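Local atomic coordinates of metallo-beta-lactamase (PDB entry 3L6N), a protein that hydrolyses the beta-lactam ring of penicillins, cephalosporins and carbapenems with two active-site zinc ions, giving its bacterial host resistance to these antibiotics. Residues A[33-38]-A[62-67]. Numbering follows the deposited sequence.
Sequences SMYLVT and KKRHNL
Y35 and H65 reach for each other from opposite directions and join through a 2.8 Å hydrogen bond between Y35 OH and H65 NE2, in which either may be the donor. The hydroxyl lies at the edge of the imidazole, near its plane, and the rings touch along their edges, their planes 77° apart. With chi1 at 73°, the Y35 ring stands away from the strand and carries its hydroxyl to the helix end. The imidazole is held from both faces. V37 CG2 sits over its centre, 3.7 Å from the centroid and 8° off the ring normal, a CH-pi contact; on the opposite face R64 CG lies toward the rim. These two flanking groups and the bond at the edge should restrict how far the ring can turn. The extended R64 chain then runs past the phenol, with CD 3.6 Å from Y35 OH. V37 divides its methyls between two partners: with CG1 trans to the backbone N (chi1 179°), that branch meets L67 CD1 at 3.9 Å while CG2 covers H65. N66, with positive phi, turns the chain out of the helix and leads to L67, whose CD1 also touches T38 O, at 3.6 Å. The contact thus fastens the C-terminal end of helix 54-65 and the turn after it to the end of strand 27-38, which runs antiparallel between strands 15-24 and 41-45 in the larger sheet of the metallo-beta-lactamase fold; H16 of strand 15-24 stacks on Y35 and also meets the H65 ring.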
loop_
_atom_site.group_PDB
_atom_site.type_symbol
_atom_site.label_atom_id
_atom_site.label_comp_id
_atom_site.label_asym_id
_atom_site.label_seq_id
_atom_site.Cartn_x
_atom_site.Cartn_y
_atom_site.Cartn_z
ATOM N N SER A 33 5.131 -0.032 2.461
ATOM C CA SER A 33 4.489 0.755 1.410
ATOM C C SER A 33 5.405 0.715 0.198
ATOM O O SER A 33 6.454 0.059 0.223
ATOM C CB SER A 33 4.240 2.188 1.901
ATOM O OG SER A 33 3.250 2.181 2.933
ATOM N N MET A 34 5.006 1.380 -0.883
ATOM C CA MET A 34 5.848 1.397 -2.078
ATOM C C MET A 34 5.893 2.790 -2.669
ATOM O O MET A 34 5.008 3.609 -2.426
ATOM C CB MET A 34 5.320 0.405 -3.128
ATOM C CG MET A 34 5.250 -1.006 -2.607
ATOM S SD MET A 34 5.015 -2.244 -3.892
ATOM C CE MET A 34 6.686 -2.412 -4.542
ATOM N N TYR A 35 6.932 3.053 -3.447
ATOM C CA TYR A 35 6.880 4.192 -4.351
ATOM C C TYR A 35 7.489 3.885 -5.702
ATOM O O TYR A 35 8.333 3.014 -5.826
ATOM C CB TYR A 35 7.463 5.467 -3.718
ATOM C CG TYR A 35 8.970 5.577 -3.540
ATOM C CD1 TYR A 35 9.819 5.828 -4.627
ATOM C CD2 TYR A 35 9.541 5.519 -2.258
ATOM C CE1 TYR A 35 11.220 5.992 -4.448
ATOM C CE2 TYR A 35 10.911 5.662 -2.076
ATOM C CZ TYR A 35 11.742 5.904 -3.155
ATOM O OH TYR A 35 13.090 6.066 -2.949
ATOM N N LEU A 36 7.033 4.601 -6.721
ATOM C CA LEU A 36 7.473 4.330 -8.090
ATOM C C LEU A 36 8.019 5.608 -8.703
ATOM O O LEU A 36 7.319 6.611 -8.778
ATOM C CB LEU A 36 6.296 3.794 -8.916
ATOM C CG LEU A 36 6.529 3.451 -10.395
ATOM C CD1 LEU A 36 7.558 2.360 -10.577
ATOM C CD2 LEU A 36 5.184 3.050 -11.017
ATOM N N VAL A 37 9.288 5.567 -9.116
ATOM C CA VAL A 37 9.919 6.724 -9.761
ATOM C C VAL A 37 9.464 6.734 -11.214
ATOM O O VAL A 37 9.490 5.698 -11.859
ATOM C CB VAL A 37 11.437 6.618 -9.721
ATOM C CG1 VAL A 37 12.060 7.804 -10.424
ATOM C CG2 VAL A 37 11.919 6.573 -8.262
ATOM N N THR A 38 9.015 7.889 -11.689
ATOM C CA THR A 38 8.615 8.034 -13.100
ATOM C C THR A 38 9.316 9.253 -13.663
ATOM O O THR A 38 9.870 10.054 -12.916
ATOM C CB THR A 38 7.068 8.192 -13.289
ATOM O OG1 THR A 38 6.692 9.575 -13.220
ATOM C CG2 THR A 38 6.271 7.379 -12.244
ATOM N N LYS A 62 13.219 13.567 -2.719
ATOM C CA LYS A 62 13.800 14.656 -3.508
ATOM C C LYS A 62 15.325 14.573 -3.568
ATOM O O LYS A 62 15.930 14.747 -4.628
ATOM C CB LYS A 62 13.347 16.025 -2.962
ATOM C CG LYS A 62 14.063 17.230 -3.602
ATOM C CD LYS A 62 13.820 17.338 -5.101
ATOM C CE LYS A 62 14.554 18.561 -5.676
ATOM N NZ LYS A 62 14.265 18.741 -7.135
ATOM N N LYS A 63 15.953 14.309 -2.430
ATOM C CA LYS A 63 17.416 14.198 -2.385
ATOM C C LYS A 63 17.919 12.979 -3.174
ATOM O O LYS A 63 18.943 13.055 -3.868
ATOM C CB LYS A 63 17.884 14.140 -0.928
ATOM C CG LYS A 63 19.392 14.129 -0.724
ATOM C CD LYS A 63 19.685 14.139 0.771
ATOM C CE LYS A 63 21.137 13.828 1.069
ATOM N NZ LYS A 63 21.362 13.827 2.545
ATOM N N ARG A 64 17.182 11.870 -3.077
ATOM C CA ARG A 64 17.559 10.610 -3.712
ATOM C C ARG A 64 17.391 10.658 -5.221
ATOM O O ARG A 64 18.262 10.199 -5.958
ATOM C CB ARG A 64 16.716 9.454 -3.148
ATOM C CG ARG A 64 17.224 8.064 -3.490
ATOM C CD ARG A 64 16.507 7.059 -2.586
ATOM N NE ARG A 64 16.893 5.667 -2.835
ATOM C CZ ARG A 64 17.403 4.848 -1.920
ATOM N NH1 ARG A 64 17.624 5.279 -0.681
ATOM N NH2 ARG A 64 17.690 3.591 -2.242
ATOM N N HIS A 65 16.272 11.219 -5.667
ATOM C CA HIS A 65 15.877 11.120 -7.074
ATOM C C HIS A 65 15.797 12.442 -7.818
ATOM O O HIS A 65 15.604 12.451 -9.033
ATOM C CB HIS A 65 14.529 10.404 -7.178
ATOM C CG HIS A 65 14.509 9.069 -6.510
ATOM N ND1 HIS A 65 15.216 7.987 -6.991
ATOM C CD2 HIS A 65 13.875 8.642 -5.392
ATOM C CE1 HIS A 65 15.013 6.948 -6.200
ATOM N NE2 HIS A 65 14.195 7.315 -5.229
ATOM N N ASN A 66 15.936 13.545 -7.088
ATOM C CA ASN A 66 15.780 14.896 -7.653
ATOM C C ASN A 66 14.385 15.138 -8.240
ATOM O O ASN A 66 14.200 15.947 -9.170
ATOM C CB ASN A 66 16.883 15.169 -8.687
ATOM C CG ASN A 66 17.287 16.628 -8.730
ATOM O OD1 ASN A 66 16.820 17.432 -7.930
ATOM N ND2 ASN A 66 18.178 16.975 -9.661
ATOM N N LEU A 67 13.414 14.416 -7.690
ATOM C CA LEU A 67 12.031 14.471 -8.146
ATOM C C LEU A 67 11.061 14.660 -6.992
ATOM O O LEU A 67 11.312 14.193 -5.877
ATOM C CB LEU A 67 11.678 13.199 -8.915
ATOM C CG LEU A 67 12.313 13.099 -10.304
ATOM C CD1 LEU A 67 12.262 11.665 -10.806
ATOM C CD2 LEU A 67 11.635 14.039 -11.286
#